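Local coordinates for biofilm-surface layer protein A (PDB 4BHU), which self-polymerizes into a mechanically robust layer on the surface of Bacillus subtilis biofilms, makes the biofilm hydrophobic and is required for complex colony architecture, at residues A99-F104 with S122-K127; L8-T13 with I25-R30; N51-M56 with L91-L96. The protein carries 1 engineered substitution. All coordinates share one frame; numbering follows the deposited sequence. Where two conformers were deposited one is given.

Contact 1: residues A99-F104 with S122-K127; sequences AGTYTF and SIDVAK
Thr101 to Asp124 and Tyr102 to Ile123 are neighbouring antiparallel pairs in the beta hairpin of strands 100-109 and 119-125, whose second strand is the outermost of its sheet in this chain. The fold is an all-beta sandwich of the immunoglobulin-like E-set kind. The two short strand segments approach to 4.6 Å with their directions 154° apart.

Backbone bonds hold two hydrogen-bonded pairs. In Gly100-Val125, Gly100 N reaches Val125 O at 3.2 Å, on a carbonyl lone pair, and Val125 N returns a straighter bond to Gly100 O. In Tyr102-Ile123, Ile123 N donates to Tyr102 O at 2.9 Å and Tyr102 N to Ile123 O. Gly100 has a positive phi of 155°, where a CB would run into the preceding carbonyl oxygen.

Apolar contacts occupy the face of Tyr102, Ile123 and Val125. The Tyr102 ring lies obliquely across Val125, its CD1 3.9 Å from Val125 CG2, while its hydroxyl binds the carbonyl of Ala98. Ile123 places CG1 between its own backbone N and carbonyl carbon (chi1 56°), which carries CD1 to the rim of the Phe104 ring, 3.7 Å from CE1. Phe48 meets both aromatic rings from outside the hairpin, edge-to-face with Tyr102.

Polar side chains mark the opposite face, where exposed residues predominate. Thr101 and Asp124 lie side by side; the approach of the Thr101 methyl CG2 to Asp124 OD1, 3.0 Å, is unusually short and its exact length doubtful. At the non-hydrogen-bonded pair Thr103-Ser122, the two hydroxyls join directly: Thr103 OG1 and Ser122 OG share a hydrogen bond of 2.9 Å.

Contact 2: residues L8-T13 with I25-R30; sequences LFATIT and IELTYR
Ala10 and Leu27 meet on the buried side of the hairpin formed by strands 7-12 and 22-30, with Ala10 CB 3.8 Å from Leu27 CD2. Packing is close along this face. With CG anti to the backbone N (chi1 177°) and a turn at chi2, Leu8 brings its CD1 methyl to the opposing main chain, 3.5 Å from Thr28 O, while also touching CB of Leu27 and of Tyr29. At the other end the Ile25 branch CG2 sits 3.4 Å from Thr11 O.

Between the faces, Phe9-Thr28 and Thr11-Glu26 are hydrogen-bonded pairs with two reciprocal bonds each. The shortest joins Glu26 N to Thr11 O at 2.8 Å, with an N-H...O angle of 169°; the strands run almost exactly antiparallel.

The solvent side is looser. Phe9 and Thr11 are exposed, and Arg30 passes obliquely by the Phe9 ring: its CD approaches the ring edge at 4.2 Å from CE2, with guanidinium and ring planes 65° apart. The polar end is taken up outside the hairpin, Arg30 NE in a salt bridge with Glu86. Thr13 and Glu26 cross at about a right angle, the Thr13 methyl CG2 resting 3.7 Å from Glu26 CG. A water spans their polar ends, lying 2.8 Å from Thr13 OG1 and donating to Glu26 OE2.

Strand 22-30 forms backbone bonds on its far edge with strand 90-95 and the residues just before it. The buried face packs against the second sheet of the sandwich, Leu8 and Leu27 on Phe42 and Phe104, Ala10 and Ile12 on Ile123.

Contact 3: residues N51-M56 with L91-L96; sequences NTKDTM and LNNKTL. Engineered in segment 51-56: Met56 (natural residue Leu).
Asp54 and Lys94 reach toward each other from opposite directions and meet in a salt bridge, with Lys94 NZ 2.7 Å from Asp54 OD2 on the syn lone pair. A bend at chi2 (-63°) directs the lysine chain to the carboxylate, where CE also lies close to both oxygens. Asp54 turns its other oxygen to the backbone: Asn92 N donates to OD1 at 2.7 Å, from the anti side and 33° out of the carboxylate plane.

The carboxylate is held from its own segment as well. Asn51 N donates to Asp54 OD2 at 2.9 Å, again on the anti side. Asn51 and Asp54 delimit a type I beta turn, and Asn51 OD1 accepts from Lys53 N at 2.8 Å, completing an Asx turn. Asn51 ND2 lies beside Lys94 NZ, 3.3 Å away, two donors with no bond between them. The methyl Leu91 CD2 packs beside Asp54 OD2 at 3.7 Å.

Asn93 and Lys94 together face Ser23 in a G1 bulge, which breaks strand 90-95 at this corner. The Lys94 ammonium is gripped by three acceptors: Asp54 OD2, the carbonyl oxygen of Thr49 and a water. With both Asp54 and Lys94 buried, this mutual neutralisation, reinforced by the backbone donors, probably keeps the carboxylate ionised and ties the 51-54 turn to the bulged strand.

Overall arrangement
The three contacts follow the build of one sandwich. Contact 3 reaches the sheet of contact 2 through its 91-96 side: strands 22-30 and 90-95 are neighbours in it, and Ile25 O lies 2.9 Å from Leu91 N in a probable hydrogen bond; the centres of the two contacts are about 13 Å apart. Contact 1 belongs to the facing sheet. Its centre is also about 13 Å from that of contact 2, and the two meet through the core, with Phe104 CD2 3.4 Å from Leu27 CD1 and Ile123 CG2 3.5 Å from Ala10 O. Contacts 1 and 3, with centres about 17 Å apart, touch more lightly, Val125 CG1 lying 4.1 Å from Leu96 CB.

Contact 1: residues A99-F104 with S122-K127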
loop_
_atom_site.group_PDB
_atom_site.type_symbol
_atom_site.label_atom_id
_atom_site.label_comp_id
_atom_site.label_asym_id
_atom_site.label_seq_id
_atom_site.Cartn_x
_atom_site.Cartn_y
_atom_site.Cartn_z
ATOM N N ALA I 99 -25.257 52.470 -16.889
ATOM C CA ALA I 99 -26.413 51.955 -16.188
ATOM C C ALA I 99 -27.160 50.909 -17.006
ATOM O O ALA I 99 -27.283 51.014 -18.240
ATOM C CB ALA I 99 -27.351 53.097 -15.786
ATOM N N GLY I 100 -27.651 49.893 -16.295
ATOM C CA GLY I 100 -28.342 48.773 -16.901
ATOM C C GLY I 100 -28.245 47.531 -16.015
ATOM O O GLY I 100 -27.626 47.554 -14.951
ATOM N N THR I 101 -28.872 46.448 -16.449
ATOM C CA THR I 101 -28.731 45.180 -15.750
ATOM C C THR I 101 -27.622 44.381 -16.431
ATOM O O THR I 101 -27.558 44.318 -17.667
ATOM C CB THR I 101 -30.037 44.382 -15.761
ATOM O OG1 THR I 101 -30.382 44.050 -17.114
ATOM C CG2 THR I 101 -31.147 45.195 -15.147
ATOM N N TYR I 102 -26.753 43.784 -15.612
ATOM C CA TYR I 102 -25.618 42.997 -16.091
ATOM C C TYR I 102 -25.667 41.588 -15.507
ATOM O O TYR I 102 -25.772 41.418 -14.280
ATOM C CB TYR I 102 -24.315 43.672 -15.679
ATOM C CG TYR I 102 -24.068 44.971 -16.404
ATOM C CD1 TYR I 102 -24.689 46.146 -15.997
ATOM C CD2 TYR I 102 -23.215 45.022 -17.511
ATOM C CE1 TYR I 102 -24.460 47.341 -16.659
ATOM C CE2 TYR I 102 -22.971 46.204 -18.170
ATOM C CZ TYR I 102 -23.601 47.361 -17.751
ATOM O OH TYR I 102 -23.355 48.543 -18.421
ATOM N N THR I 103 -25.587 40.597 -16.392
ATOM C CA THR I 103 -25.722 39.199 -16.012
ATOM C C THR I 103 -24.386 38.454 -16.033
ATOM O O THR I 103 -23.635 38.500 -17.017
ATOM C CB THR I 103 -26.704 38.457 -16.941
ATOM O OG1 THR I 103 -27.968 39.136 -16.960
ATOM C CG2 THR I 103 -26.901 37.009 -16.469
ATOM N N PHE I 104 -24.118 37.769 -14.927
ATOM C CA PHE I 104 -22.926 36.959 -14.752
ATOM C C PHE I 104 -23.323 35.491 -14.799
ATOM O O PHE I 104 -24.422 35.120 -14.375
ATOM C CB PHE I 104 -22.277 37.250 -13.400
ATOM C CG PHE I 104 -21.801 38.660 -13.249
ATOM C CD1 PHE I 104 -22.688 39.670 -12.929
ATOM C CD2 PHE I 104 -20.469 38.984 -13.446
ATOM C CE1 PHE I 104 -22.251 40.972 -12.790
ATOM C CE2 PHE I 104 -20.023 40.289 -13.309
ATOM C CZ PHE I 104 -20.919 41.284 -12.982
ATOM N N SER I 122 -27.799 38.482 -11.659
ATOM C CA SER I 122 -27.657 39.815 -12.257
ATOM C C SER I 122 -27.453 40.880 -11.208
ATOM O O SER I 122 -27.839 40.696 -10.054
ATOM C CB SER I 122 -28.910 40.161 -13.064
ATOM O OG SER I 122 -28.966 39.402 -14.254
ATOM N N ILE I 123 -26.834 41.988 -11.607
ATOM C CA ILE I 123 -26.794 43.199 -10.786
ATOM C C ILE I 123 -27.373 44.413 -11.546
ATOM O O ILE I 123 -27.335 44.471 -12.780
ATOM C CB ILE I 123 -25.365 43.570 -10.320
ATOM C CG1 ILE I 123 -24.437 43.719 -11.520
ATOM C CG2 ILE I 123 -24.829 42.548 -9.326
ATOM C CD1 ILE I 123 -23.043 44.194 -11.158
ATOM N N ASP I 124 -27.910 45.368 -10.792
ATOM C CA ASP I 124 -28.416 46.618 -11.351
ATOM C C ASP I 124 -27.388 47.720 -11.110
ATOM O O ASP I 124 -27.057 48.024 -9.963
ATOM C CB ASP I 124 -29.732 47.014 -10.666
ATOM C CG ASP I 124 -30.880 46.080 -10.997
ATOM O OD1 ASP I 124 -30.948 45.576 -12.133
ATOM O OD2 ASP I 124 -31.728 45.848 -10.108
ATOM N N VAL I 125 -26.862 48.314 -12.180
ATOM C CA VAL I 125 -25.995 49.483 -12.035
ATOM C C VAL I 125 -26.851 50.745 -12.207
ATOM O O VAL I 125 -27.521 50.912 -13.225
ATOM C CB VAL I 125 -24.854 49.485 -13.058
ATOM C CG1 VAL I 125 -24.054 50.791 -12.962
ATOM C CG2 VAL I 125 -23.934 48.285 -12.825
ATOM N N ALA I 126 -26.838 51.629 -11.214
ATOM C CA ALA I 126 -27.794 52.736 -11.199
ATOM C C ALA I 126 -27.358 53.928 -12.058
ATOM O O ALA I 126 -26.190 54.310 -12.046
ATOM C CB ALA I 126 -28.048 53.184 -9.771
ATOM N N LYS I 127 -28.322 54.498 -12.791
ATOM C CA LYS I 127 -28.175 55.801 -13.450
ATOM C C LYS I 127 -27.788 56.887 -12.459
ATOM O O LYS I 127 -28.410 57.025 -11.405
ATOM C CB LYS I 127 -29.494 56.230 -14.112
ATOM C CG LYS I 127 -29.564 56.011 -15.616
ATOM C CD LYS I 127 -30.442 57.063 -16.301
ATOM C CE LYS I 127 -31.907 57.003 -15.852
ATOM N NZ LYS I 127 -32.694 58.165 -16.389
#

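Contact 2: residues L8-T13 with I25-R30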
loop_
_atom_site.group_PDB
_atom_site.type_symbol
_atom_site.label_atom_id
_atom_site.label_comp_id
_atom_site.label_asym_id
_atom_site.label_seq_id
_atom_site.Cartn_x
_atom_site.Cartn_y
_atom_site.Cartn_z
ATOM N N LEU I 8 -25.800 30.884 -8.281
ATOM C CA LEU I 8 -24.828 31.969 -8.336
ATOM C C LEU I 8 -25.435 33.207 -7.726
ATOM O O LEU I 8 -26.587 33.560 -7.991
ATOM C CB LEU I 8 -24.373 32.260 -9.771
ATOM C CG LEU I 8 -23.404 33.452 -9.893
ATOM C CD1 LEU I 8 -22.064 33.166 -9.233
ATOM C CD2 LEU I 8 -23.211 33.853 -11.351
ATOM N N PHE I 9 -24.653 33.850 -6.880
ATOM C CA PHE I 9 -25.047 35.096 -6.267
ATOM C C PHE I 9 -24.151 36.190 -6.821
ATOM O O PHE I 9 -22.925 36.065 -6.801
ATOM C CB PHE I 9 -24.888 35.024 -4.756
ATOM C CG PHE I 9 -25.708 33.944 -4.123
ATOM C CD1 PHE I 9 -27.061 34.136 -3.889
ATOM C CD2 PHE I 9 -25.133 32.728 -3.783
ATOM C CE1 PHE I 9 -27.824 33.140 -3.314
ATOM C CE2 PHE I 9 -25.892 31.726 -3.207
ATOM C CZ PHE I 9 -27.240 31.931 -2.974
ATOM N N ALA I 10 -24.779 37.255 -7.310
ATOM C CA ALA I 10 -24.072 38.401 -7.862
ATOM C C ALA I 10 -24.479 39.635 -7.077
ATOM O O ALA I 10 -25.643 40.003 -7.050
ATOM C CB ALA I 10 -24.413 38.562 -9.341
ATOM N N THR I 11 -23.520 40.272 -6.427
ATOM C CA THR I 11 -23.837 41.410 -5.589
ATOM C C THR I 11 -22.777 42.494 -5.685
ATOM O O THR I 11 -21.580 42.217 -5.696
ATOM C CB THR I 11 -23.986 40.983 -4.111
ATOM O OG1 THR I 11 -25.091 40.076 -3.981
ATOM C CG2 THR I 11 -24.211 42.195 -3.216
ATOM N N ILE I 12 -23.233 43.740 -5.746
ATOM C CA ILE I 12 -22.347 44.884 -5.642
ATOM C C ILE I 12 -22.153 45.158 -4.159
ATOM O O ILE I 12 -23.112 45.462 -3.462
ATOM C CB ILE I 12 -22.950 46.134 -6.328
ATOM C CG1 ILE I 12 -23.234 45.848 -7.812
ATOM C CG2 ILE I 12 -22.020 47.321 -6.151
ATOM C CD1 ILE I 12 -24.027 46.975 -8.537
ATOM N N THR I 13 -20.918 45.059 -3.682
ATOM C CA THR I 13 -20.649 45.096 -2.248
ATOM C C THR I 13 -19.980 46.375 -1.767
ATOM O O THR I 13 -19.887 46.606 -0.561
ATOM C CB THR I 13 -19.751 43.919 -1.826
ATOM O OG1 THR I 13 -18.483 44.036 -2.474
ATOM C CG2 THR I 13 -20.403 42.583 -2.194
ATOM N N ILE I 25 -17.500 44.030 -6.570
ATOM C CA ILE I 25 -18.515 43.053 -6.899
ATOM C C ILE I 25 -18.091 41.683 -6.354
ATOM O O ILE I 25 -16.894 41.349 -6.320
ATOM C CB ILE I 25 -18.772 42.972 -8.427
ATOM C CG1 ILE I 25 -18.948 44.376 -9.018
ATOM C CG2 ILE I 25 -20.005 42.112 -8.737
ATOM C CD1 ILE I 25 -17.619 45.067 -9.376
ATOM N N GLU I 26 -19.079 40.911 -5.908
ATOM C CA GLU I 26 -18.834 39.544 -5.454
ATOM C C GLU I 26 -19.668 38.575 -6.236
ATOM O O GLU I 26 -20.906 38.675 -6.271
ATOM C CB GLU I 26 -19.135 39.385 -3.956
ATOM C CG GLU I 26 -18.023 39.907 -3.072
ATOM C CD GLU I 26 -18.180 39.529 -1.592
ATOM O OE1 GLU I 26 -19.105 38.753 -1.251
ATOM O OE2 GLU I 26 -17.364 40.030 -0.785
ATOM N N LEU I 27 -18.988 37.617 -6.858
ATOM C CA LEU I 27 -19.668 36.500 -7.479
ATOM C C LEU I 27 -19.378 35.240 -6.666
ATOM O O LEU I 27 -18.210 34.843 -6.493
ATOM C CB LEU I 27 -19.215 36.332 -8.922
ATOM C CG LEU I 27 -19.215 37.650 -9.702
ATOM C CD1 LEU I 27 -18.576 37.428 -11.045
ATOM C CD2 LEU I 27 -20.630 38.182 -9.855
ATOM N N THR I 28 -20.445 34.629 -6.161
ATOM C CA THR I 28 -20.318 33.446 -5.306
ATOM C C THR I 28 -21.070 32.262 -5.881
ATOM O O THR I 28 -22.297 32.241 -5.897
ATOM C CB THR I 28 -20.831 33.724 -3.899
ATOM O OG1 THR I 28 -20.118 34.839 -3.352
ATOM C CG2 THR I 28 -20.626 32.493 -3.007
ATOM N N TYR I 29 -20.320 31.287 -6.385
ATOM C CA TYR I 29 -20.910 30.095 -6.970
ATOM C C TYR I 29 -20.961 29.045 -5.889
ATOM O O TYR I 29 -19.953 28.755 -5.232
ATOM C CB TYR I 29 -20.063 29.603 -8.134
ATOM C CG TYR I 29 -20.548 28.352 -8.822
ATOM C CD1 TYR I 29 -21.597 28.395 -9.721
ATOM C CD2 TYR I 29 -19.913 27.132 -8.612
ATOM C CE1 TYR I 29 -22.010 27.273 -10.374
ATOM C CE2 TYR I 29 -20.312 26.005 -9.262
ATOM C CZ TYR I 29 -21.370 26.070 -10.134
ATOM O OH TYR I 29 -21.770 24.937 -10.781
ATOM N N ARG I 30 -22.145 28.495 -5.689
ATOM C CA ARG I 30 -22.322 27.446 -4.700
ATOM C C ARG I 30 -22.911 26.242 -5.358
ATOM O O ARG I 30 -24.088 26.239 -5.711
ATOM C CB ARG I 30 -23.235 27.913 -3.585
ATOM C CG ARG I 30 -22.526 28.795 -2.577
ATOM C CD ARG I 30 -23.367 28.939 -1.346
ATOM N NE ARG I 30 -22.892 29.998 -0.469
ATOM C CZ ARG I 30 -23.652 30.587 0.453
ATOM N NH1 ARG I 30 -24.924 30.228 0.612
ATOM N NH2 ARG I 30 -23.141 31.539 1.217
HETATM O O HOH W 1 -16.484 42.243 -1.686
#

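Contact 3: residues N51-M56 with L91-L96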
loop_
_atom_site.group_PDB
_atom_site.type_symbol
_atom_site.label_atom_id
_atom_site.label_comp_id
_atom_site.label_asym_id
_atom_site.label_seq_id
_atom_site.Cartn_x
_atom_site.Cartn_y
_atom_site.Cartn_z
ATOM N N ASN I 51 -8.679 40.847 -13.254
ATOM C CA ASN I 51 -7.233 40.920 -13.357
ATOM C C ASN I 51 -6.642 40.281 -12.113
ATOM O O ASN I 51 -7.385 39.805 -11.248
ATOM C CB ASN I 51 -6.762 42.371 -13.532
ATOM C CG ASN I 51 -7.131 43.265 -12.361
ATOM O OD1 ASN I 51 -6.969 42.902 -11.195
ATOM N ND2 ASN I 51 -7.620 44.459 -12.674
ATOM N N THR I 52 -5.317 40.263 -12.025
ATOM C CA THR I 52 -4.613 39.537 -10.970
ATOM C C THR I 52 -4.671 40.213 -9.603
ATOM O O THR I 52 -4.084 39.705 -8.654
ATOM C CB THR I 52 -3.146 39.324 -11.345
ATOM O OG1 THR I 52 -2.541 40.595 -11.608
ATOM C CG2 THR I 52 -3.039 38.456 -12.585
ATOM N N LYS I 53 -5.354 41.356 -9.508
ATOM C CA LYS I 53 -5.628 41.975 -8.205
ATOM C C LYS I 53 -6.947 41.437 -7.659
ATOM O O LYS I 53 -7.269 41.610 -6.489
ATOM C CB LYS I 53 -5.683 43.513 -8.292
ATOM C CG LYS I 53 -4.319 44.213 -8.417
ATOM C CD LYS I 53 -4.460 45.723 -8.762
ATOM C CE LYS I 53 -4.930 46.577 -7.563
ATOM N NZ LYS I 53 -5.118 48.040 -7.882
ATOM N N ASP I 54 -7.722 40.786 -8.517
ATOM C CA ASP I 54 -8.940 40.137 -8.064
ATOM C C ASP I 54 -8.588 38.791 -7.443
ATOM O O ASP I 54 -7.475 38.307 -7.598
ATOM C CB ASP I 54 -9.919 40.013 -9.228
ATOM C CG ASP I 54 -10.330 41.377 -9.765
ATOM O OD1 ASP I 54 -10.554 42.280 -8.930
ATOM O OD2 ASP I 54 -10.392 41.569 -10.999
ATOM N N THR I 55 -9.526 38.191 -6.728
ATOM C CA THR I 55 -9.214 36.991 -5.981
ATOM C C THR I 55 -10.312 35.962 -6.125
ATOM O O THR I 55 -11.486 36.299 -6.335
ATOM C CB THR I 55 -9.009 37.294 -4.463
ATOM O OG1 THR I 55 -10.252 37.703 -3.881
ATOM C CG2 THR I 55 -7.957 38.395 -4.243
HETATM N N MSE I 56 -9.912 34.697 -6.023
HETATM C CA MSE I 56 -10.830 33.574 -5.952
HETATM C C MSE I 56 -10.601 32.877 -4.599
HETATM O O MSE I 56 -9.485 32.441 -4.308
HETATM C CB MSE I 56 -10.515 32.611 -7.085
HETATM C CG MSE I 56 -11.423 31.447 -7.173
HETATM SE SE MSE I 56 -13.163 32.000 -7.859
HETATM C CE MSE I 56 -12.688 32.256 -9.762
ATOM N N LEU I 91 -14.257 40.827 -7.389
ATOM C CA LEU I 91 -13.796 41.846 -8.337
ATOM C C LEU I 91 -13.610 43.120 -7.530
ATOM O O LEU I 91 -14.584 43.738 -7.109
ATOM C CB LEU I 91 -14.813 42.057 -9.457
ATOM C CG LEU I 91 -15.136 40.792 -10.258
ATOM C CD1 LEU I 91 -16.228 41.034 -11.289
ATOM C CD2 LEU I 91 -13.865 40.230 -10.913
ATOM N N ASN I 92 -12.360 43.487 -7.294
ATOM C CA ASN I 92 -12.036 44.586 -6.390
ATOM C C ASN I 92 -11.725 45.922 -7.080
ATOM O O ASN I 92 -11.027 45.968 -8.105
ATOM C CB ASN I 92 -10.847 44.183 -5.531
ATOM C CG ASN I 92 -11.174 43.045 -4.589
ATOM O OD1 ASN I 92 -12.288 42.949 -4.076
ATOM N ND2 ASN I 92 -10.206 42.169 -4.369
ATOM N N ASN I 93 -12.243 47.012 -6.511
ATOM C CA ASN I 93 -11.857 48.347 -6.967
ATOM C C ASN I 93 -12.093 48.513 -8.472
ATOM O O ASN I 93 -11.168 48.804 -9.215
ATOM C CB ASN I 93 -10.375 48.580 -6.632
ATOM C CG ASN I 93 -9.933 50.028 -6.842
ATOM O OD1 ASN I 93 -10.748 50.955 -6.819
ATOM N ND2 ASN I 93 -8.629 50.224 -7.041
ATOM N N LYS I 94 -13.334 48.308 -8.905
ATOM C CA LYS I 94 -13.698 48.377 -10.318
ATOM C C LYS I 94 -14.485 49.650 -10.644
ATOM O O LYS I 94 -15.178 50.191 -9.788
ATOM C CB LYS I 94 -14.583 47.183 -10.692
ATOM C CG LYS I 94 -13.956 45.820 -10.454
ATOM C CD LYS I 94 -12.725 45.615 -11.306
ATOM C CE LYS I 94 -12.019 44.322 -10.952
ATOM N NZ LYS I 94 -10.816 44.123 -11.798
ATOM N N THR I 95 -14.406 50.091 -11.900
ATOM C CA THR I 95 -15.294 51.129 -12.415
ATOM C C THR I 95 -16.597 50.528 -12.931
ATOM O O THR I 95 -16.604 49.787 -13.909
ATOM C CB THR I 95 -14.627 51.903 -13.574
ATOM O OG1 THR I 95 -13.489 52.625 -13.082
ATOM C CG2 THR I 95 -15.630 52.869 -14.215
ATOM N N LEU I 96 -17.712 50.827 -12.280
ATOM C CA LEU I 96 -18.978 50.298 -12.754
ATOM C C LEU I 96 -19.309 50.878 -14.132
ATOM O O LEU I 96 -19.158 52.070 -14.350
ATOM C CB LEU I 96 -20.104 50.603 -11.769
ATOM C CG LEU I 96 -20.037 49.922 -10.394
ATOM C CD1 LEU I 96 -21.289 50.254 -9.593
ATOM C CD2 LEU I 96 -19.877 48.408 -10.534
HETATM O O HOH W 2 -8.865 44.288 -9.583
#